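Local atomic coordinates of kappa-carrageenase (Zobellia galactanivorans, PDB entry 5OCR), a protein that probably hydrolyses kappa-carrageenan, a sulfated galactan of red algae, through the GH16 beta-jellyroll domain, the part of a longer protein present here. Residues Y158-N163 / N188-P193; L162-V167 / K227-P232. One frame throughout, in Å; residues are numbered along the deposited sequence. Where two conformers were deposited one is given.

Contact 1. Residues Y158-N163 / N188-P193; sequences YDMDLN and NKWRAP. Residue 193 of segment 188-193 comes from a tag, linker or insertion.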
loop_
_atom_site.group_PDB
_atom_site.type_symbol
_atom_site.label_atom_id
_atom_site.label_comp_id
_atom_site.label_asym_id
_atom_site.label_seq_id
_atom_site.Cartn_x
_atom_site.Cartn_y
_atom_site.Cartn_z
ATOM N N TYR A 158 -14.114 -1.784 -9.292
ATOM C CA TYR A 158 -13.291 -2.529 -10.263
ATOM C C TYR A 158 -11.973 -1.804 -10.621
ATOM O O TYR A 158 -11.072 -2.391 -11.243
ATOM C CB TYR A 158 -14.108 -2.676 -11.537
ATOM C CG TYR A 158 -15.310 -3.585 -11.314
ATOM C CD1 TYR A 158 -15.155 -4.992 -11.345
ATOM C CD2 TYR A 158 -16.577 -3.055 -11.090
ATOM C CE1 TYR A 158 -16.273 -5.824 -11.161
ATOM C CE2 TYR A 158 -17.689 -3.911 -10.862
ATOM C CZ TYR A 158 -17.507 -5.252 -10.904
ATOM O OH TYR A 158 -18.617 -6.098 -10.750
ATOM N N ASP A 159 -11.928 -0.508 -10.296
ATOM C CA ASP A 159 -10.746 0.312 -10.635
ATOM C C ASP A 159 -9.682 0.177 -9.536
ATOM O O ASP A 159 -10.008 0.237 -8.344
ATOM C CB ASP A 159 -11.151 1.786 -10.754
ATOM C CG ASP A 159 -12.181 1.994 -11.918
ATOM O OD1 ASP A 159 -11.920 1.536 -13.049
ATOM O OD2 ASP A 159 -13.255 2.621 -11.714
ATOM N N MET A 160 -8.424 0.106 -9.981
ATOM C CA MET A 160 -7.314 0.199 -9.007
ATOM C C MET A 160 -6.249 1.165 -9.423
ATOM O O MET A 160 -6.155 1.555 -10.580
ATOM C CB MET A 160 -6.746 -1.198 -8.687
ATOM C CG MET A 160 -6.031 -1.772 -9.893
ATOM S SD MET A 160 -5.808 -3.584 -9.657
ATOM C CE MET A 160 -7.439 -4.287 -9.583
ATOM N N ASP A 161 -5.452 1.568 -8.438
ATOM C CA ASP A 161 -4.400 2.552 -8.687
ATOM C C ASP A 161 -3.065 1.937 -8.355
ATOM O O ASP A 161 -2.955 1.122 -7.436
ATOM C CB ASP A 161 -4.614 3.716 -7.738
ATOM C CG ASP A 161 -5.986 4.378 -7.975
ATOM O OD1 ASP A 161 -6.213 4.754 -9.137
ATOM O OD2 ASP A 161 -6.847 4.435 -7.048
ATOM N N LEU A 162 -2.063 2.312 -9.140
ATOM C CA LEU A 162 -0.765 1.693 -9.081
ATOM C C LEU A 162 0.247 2.840 -9.182
ATOM O O LEU A 162 1.090 2.840 -10.056
ATOM C CB LEU A 162 -0.542 0.580 -10.134
ATOM C CG LEU A 162 -1.714 -0.413 -10.311
ATOM C CD1 LEU A 162 -2.666 0.040 -11.439
ATOM C CD2 LEU A 162 -1.102 -1.727 -10.765
ATOM N N ASN A 163 0.278 3.762 -8.208
ATOM C CA ASN A 163 0.942 5.060 -8.423
ATOM C C ASN A 163 2.326 5.193 -7.812
ATOM O O ASN A 163 2.661 4.377 -6.985
ATOM C CB ASN A 163 0.107 6.132 -7.703
ATOM C CG ASN A 163 -1.225 6.303 -8.380
ATOM O OD1 ASN A 163 -1.336 6.081 -9.579
ATOM N ND2 ASN A 163 -2.195 6.799 -7.673
ATOM N N ASN A 188 -0.826 5.515 -12.469
ATOM C CA ASN A 188 -1.341 4.403 -13.222
ATOM C C ASN A 188 -2.708 3.997 -12.699
ATOM O O ASN A 188 -2.906 3.850 -11.507
ATOM C CB ASN A 188 -0.409 3.183 -13.033
ATOM C CG ASN A 188 0.911 3.377 -13.683
ATOM O OD1 ASN A 188 1.019 3.715 -14.864
ATOM N ND2 ASN A 188 1.956 3.218 -12.895
ATOM N N LYS A 189 -3.648 3.738 -13.604
ATOM C CA LYS A 189 -4.979 3.237 -13.234
ATOM C C LYS A 189 -5.185 1.977 -14.085
ATOM O O LYS A 189 -4.694 1.890 -15.257
ATOM C CB LYS A 189 -6.024 4.312 -13.587
ATOM C CG LYS A 189 -6.006 5.435 -12.541
ATOM C CD LYS A 189 -7.154 6.425 -12.749
ATOM C CE LYS A 189 -7.229 7.454 -11.618
ATOM N NZ LYS A 189 -7.802 6.844 -10.359
ATOM N N TRP A 190 -5.822 0.964 -13.502
ATOM C CA TRP A 190 -6.219 -0.208 -14.296
ATOM C C TRP A 190 -7.547 -0.674 -13.834
ATOM O O TRP A 190 -7.811 -0.687 -12.642
ATOM C CB TRP A 190 -5.180 -1.326 -14.153
ATOM C CG TRP A 190 -5.454 -2.535 -15.001
ATOM C CD1 TRP A 190 -5.266 -2.716 -16.366
ATOM C CD2 TRP A 190 -5.974 -3.802 -14.529
ATOM N NE1 TRP A 190 -5.630 -4.014 -16.736
ATOM C CE2 TRP A 190 -6.066 -4.696 -15.708
ATOM C CE3 TRP A 190 -6.303 -4.307 -13.256
ATOM C CZ2 TRP A 190 -6.516 -6.013 -15.600
ATOM C CZ3 TRP A 190 -6.730 -5.638 -13.177
ATOM C CH2 TRP A 190 -6.806 -6.462 -14.319
ATOM N N ARG A 191 -8.446 -1.029 -14.781
ATOM C CA ARG A 191 -9.735 -1.605 -14.483
ATOM C C ARG A 191 -9.794 -3.116 -14.643
ATOM O O ARG A 191 -9.478 -3.679 -15.763
ATOM C CB ARG A 191 -10.852 -0.890 -15.318
ATOM C CG ARG A 191 -12.202 -1.369 -14.830
ATOM C CD ARG A 191 -13.280 -0.618 -15.744
ATOM N NE ARG A 191 -14.627 -0.957 -15.248
ATOM C CZ ARG A 191 -15.217 -0.382 -14.180
ATOM N NH1 ARG A 191 -14.535 0.567 -13.491
ATOM N NH2 ARG A 191 -16.446 -0.771 -13.752
ATOM N N ALA A 192 -10.171 -3.833 -13.554
ATOM C CA ALA A 192 -10.137 -5.312 -13.555
ATOM C C ALA A 192 -11.461 -5.827 -14.145
ATOM O O ALA A 192 -12.491 -5.106 -14.056
ATOM C CB ALA A 192 -9.989 -5.786 -12.087
ATOM N N PRO A 193 -11.433 -7.048 -14.686
ATOM C CA PRO A 193 -12.717 -7.643 -15.136
ATOM C C PRO A 193 -13.422 -8.378 -13.980
ATOM O O PRO A 193 -14.493 -9.011 -14.183
ATOM C CB PRO A 193 -12.252 -8.585 -16.265
ATOM C CG PRO A 193 -10.909 -9.095 -15.748
ATOM C CD PRO A 193 -10.270 -7.838 -15.153
#
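M160 and W190 face each other as an antiparallel hydrogen-bonded pair, their backbones joined by two bonds, with M160 N to W190 O at 2.8 Å. On the face of the sheet that holds these two, the methionine fits beside the indole. SD lies 3.7 Å from W190 CE3, a Met-aromatic contact made at the ring edge. A bend at chi3 (63°) swings the methyl along that edge, so that CE also comes to within 3.9 Å of A192 CB. The indole is thus bordered by the thioether, while L162 CD1 fits against its root, 3.9 Å from W190 CB.

The other face is charged. K189 runs alongside D161, and NZ curls over to OD1 at 2.9 Å; D148 and D155 also draw in this ammonium group, and Q146 takes the second carboxylate oxygen of D161. R191 is extended as far as NE, and the guanidinium is turned at its end toward D159, where NH1 makes a salt bridge with OD1 through a hydrogen bond weakened by a 141° angle at the hydrogen. Y158 CB sits 3.6 Å above the centre of the R191 guanidinium plane, and D156 holds NH2.

At the far end N188 grips the opposite backbone where it leaves strand 159-161. Its ND2 donates to L162 O at 3.0 Å, and its backbone N meets N163 OD1 nearly in line with that oxygen's C=O bond, though the hydrogen itself is bent off the line (154°).

This is antiparallel pairing in a jellyroll: the short strand 189-191 lines the edge of strand 159-170, which also pairs with strand 134-144, carrying the EIDVVE signature that in GH16 relatives holds the catalytic acids.

Contact 2. Residues L162-V167 / K227-P232; sequences LNLHAV and KYWHRP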
loop_
_atom_site.group_PDB
_atom_site.type_symbol
_atom_site.label_atom_id
_atom_site.label_comp_id
_atom_site.label_asym_id
_atom_site.label_seq_id
_atom_site.Cartn_x
_atom_site.Cartn_y
_atom_site.Cartn_z
ATOM N N LEU A 162 -2.063 2.312 -9.140
ATOM C CA LEU A 162 -0.765 1.693 -9.081
ATOM C C LEU A 162 0.247 2.840 -9.182
ATOM O O LEU A 162 1.090 2.840 -10.056
ATOM C CB LEU A 162 -0.542 0.580 -10.134
ATOM C CG LEU A 162 -1.714 -0.413 -10.311
ATOM C CD1 LEU A 162 -2.666 0.040 -11.439
ATOM C CD2 LEU A 162 -1.102 -1.727 -10.765
ATOM N N ASN A 163 0.278 3.762 -8.208
ATOM C CA ASN A 163 0.942 5.060 -8.423
ATOM C C ASN A 163 2.326 5.193 -7.812
ATOM O O ASN A 163 2.661 4.377 -6.985
ATOM C CB ASN A 163 0.107 6.132 -7.703
ATOM C CG ASN A 163 -1.225 6.303 -8.380
ATOM O OD1 ASN A 163 -1.336 6.081 -9.579
ATOM N ND2 ASN A 163 -2.195 6.799 -7.673
ATOM N N LEU A 164 3.113 6.128 -8.343
ATOM C CA LEU A 164 4.393 6.470 -7.719
ATOM C C LEU A 164 4.302 7.809 -6.999
ATOM O O LEU A 164 3.617 8.716 -7.466
ATOM C CB LEU A 164 5.440 6.717 -8.793
ATOM C CG LEU A 164 5.745 5.448 -9.611
ATOM C CD1 LEU A 164 6.522 5.774 -10.900
ATOM C CD2 LEU A 164 6.361 4.342 -8.810
ATOM N N HIS A 165 5.061 7.953 -5.909
ATOM C CA HIS A 165 5.034 9.227 -5.141
ATOM C C HIS A 165 6.477 9.493 -4.777
ATOM O O HIS A 165 7.243 8.576 -4.526
ATOM C CB HIS A 165 4.273 9.113 -3.826
ATOM C CG HIS A 165 2.834 8.729 -3.966
ATOM N ND1 HIS A 165 1.811 9.643 -3.826
ATOM C CD2 HIS A 165 2.240 7.494 -4.245
ATOM C CE1 HIS A 165 0.633 9.008 -4.006
ATOM N NE2 HIS A 165 0.906 7.683 -4.251
ATOM N N ALA A 166 6.857 10.769 -4.797
ATOM C CA ALA A 166 8.175 11.127 -4.243
ATOM C C ALA A 166 8.191 12.519 -3.633
ATOM O O ALA A 166 7.357 13.320 -3.877
ATOM C CB ALA A 166 9.238 11.094 -5.352
ATOM N N VAL A 167 9.244 12.811 -2.846
ATOM C CA VAL A 167 9.517 14.211 -2.499
ATOM C C VAL A 167 10.922 14.439 -3.026
ATOM O O VAL A 167 11.764 13.554 -2.889
ATOM C CB VAL A 167 9.595 14.331 -0.952
ATOM C CG1 VAL A 167 10.053 15.753 -0.500
ATOM C CG2 VAL A 167 8.204 14.031 -0.375
ATOM N N LYS A 227 12.468 7.494 -12.385
ATOM C CA LYS A 227 13.117 8.788 -12.279
ATOM C C LYS A 227 13.687 8.991 -10.900
ATOM O O LYS A 227 14.837 9.407 -10.772
ATOM C CB LYS A 227 12.109 9.907 -12.587
ATOM C CG LYS A 227 12.727 11.232 -12.821
ATOM C CD LYS A 227 11.667 12.010 -13.649
ATOM C CE LYS A 227 12.003 13.463 -13.681
ATOM N NZ LYS A 227 10.830 14.007 -14.427
ATOM N N TYR A 228 12.878 8.726 -9.883
ATOM C CA TYR A 228 13.247 9.142 -8.510
ATOM C C TYR A 228 13.420 7.999 -7.553
ATOM O O TYR A 228 13.909 8.228 -6.469
ATOM C CB TYR A 228 12.162 10.055 -7.978
ATOM C CG TYR A 228 12.035 11.347 -8.725
ATOM C CD1 TYR A 228 13.147 12.172 -8.931
ATOM C CD2 TYR A 228 10.778 11.766 -9.208
ATOM C CE1 TYR A 228 13.003 13.409 -9.619
ATOM C CE2 TYR A 228 10.627 12.966 -9.874
ATOM C CZ TYR A 228 11.731 13.758 -10.124
ATOM O OH TYR A 228 11.535 14.965 -10.802
ATOM N N TRP A 229 12.988 6.780 -7.933
ATOM C CA TRP A 229 12.738 5.666 -7.017
ATOM C C TRP A 229 13.936 4.762 -6.857
ATOM O O TRP A 229 13.928 3.547 -7.239
ATOM C CB TRP A 229 11.442 4.913 -7.451
ATOM C CG TRP A 229 10.338 5.900 -7.402
ATOM C CD1 TRP A 229 9.572 6.226 -6.278
ATOM C CD2 TRP A 229 9.879 6.782 -8.483
ATOM N NE1 TRP A 229 8.697 7.245 -6.576
ATOM C CE2 TRP A 229 8.871 7.653 -7.895
ATOM C CE3 TRP A 229 10.236 6.961 -9.857
ATOM C CZ2 TRP A 229 8.225 8.673 -8.679
ATOM C CZ3 TRP A 229 9.590 7.999 -10.618
ATOM C CH2 TRP A 229 8.623 8.793 -10.029
ATOM N N HIS A 230 14.990 5.386 -6.305
ATOM C CA HIS A 230 16.264 4.747 -6.152
ATOM C C HIS A 230 16.675 4.719 -4.727
ATOM O O HIS A 230 17.881 4.547 -4.479
ATOM C CB HIS A 230 17.356 5.431 -7.001
ATOM C CG HIS A 230 16.954 5.583 -8.469
ATOM N ND1 HIS A 230 17.048 4.572 -9.329
ATOM C CD2 HIS A 230 16.425 6.658 -9.184
ATOM C CE1 HIS A 230 16.657 4.962 -10.556
ATOM N NE2 HIS A 230 16.234 6.222 -10.465
ATOM N N ARG A 231 15.777 4.947 -3.775
ATOM C CA ARG A 231 16.181 4.922 -2.349
ATOM C C ARG A 231 15.784 3.544 -1.759
ATOM O O ARG A 231 14.896 2.885 -2.287
ATOM C CB ARG A 231 15.431 6.028 -1.595
ATOM C CG ARG A 231 15.832 7.441 -2.042
ATOM C CD ARG A 231 15.021 8.493 -1.292
ATOM N NE ARG A 231 14.866 8.256 0.121
ATOM C CZ ARG A 231 15.773 8.603 1.033
ATOM N NH1 ARG A 231 16.888 9.203 0.656
ATOM N NH2 ARG A 231 15.543 8.382 2.318
ATOM N N PRO A 232 16.412 3.117 -0.657
ATOM C CA PRO A 232 15.989 1.839 -0.019
ATOM C C PRO A 232 14.582 1.995 0.587
ATOM O O PRO A 232 14.256 3.049 1.172
ATOM C CB PRO A 232 17.007 1.656 1.147
ATOM C CG PRO A 232 18.235 2.500 0.689
ATOM C CD PRO A 232 17.609 3.722 0.011
#
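W229 turns its CG anti to its own carbonyl carbon (chi1 -60°), and with chi2 at -86° the indole stands upright against L164 and A166, its NE1 aimed at the backbone of H165. The bond from NE1 to H165 O is 2.8 Å long and fairly straight at the hydrogen. It lies in the plane of the indole but strikes the carbonyl from above its plane, 58° out of it, so the ring stands over the peptide.

L164 supplies the packing on one face. Its CD1 hangs over the six-membered ring of W229, 3.8 Å from the centroid and close to the ring normal, a CH-pi contact. Its CB presses nearer the rim, 3.4 Å from W229 CZ2. Y228 CB takes the opposite face, so the indole lies between the L164 side chain and the CB of Y228. A166 fills the corner beside them, with its CB 4.1 Å from Y228 CB. W229 is also the centre of an inverse gamma turn, closed by a weak H230 N to Y228 O bond. With only an alanine here in place of W229, H165 O would probably lose its indole donor and a gap would open between L164 and Y228 CB.

The loop is tied down from behind as well, by Y228 O to T134 of strand 134-144 and W229 N to N226. I212 of strand 211-216 touches both the indole and L164, while strand 164-167 pairs with E138 on strand 134-144 and with K177 on strand 173-177, and L164 O takes a bond from Q186 at the end of helix 183-186.

How the contacts relate
Both contacts start from strand 159-170 and share L162 and N163. Going along the chain, 158-163 leads into 162-167; the chain then turns back through strand 173-177 and helix 183-186, and contact 1 closes this excursion when 188-193 pairs with the start of the strand. Beyond it run strands 200-207, 211-216 and 219-225, and contact 2 closes that longer path as the loop 227-232 meets 162-167. The two closures overlap rather than nest, since contact 1 opens and ends first. With centres about 19 Å apart, one joins an edge strand to 159-170, the other a loop leading into strand 233-241.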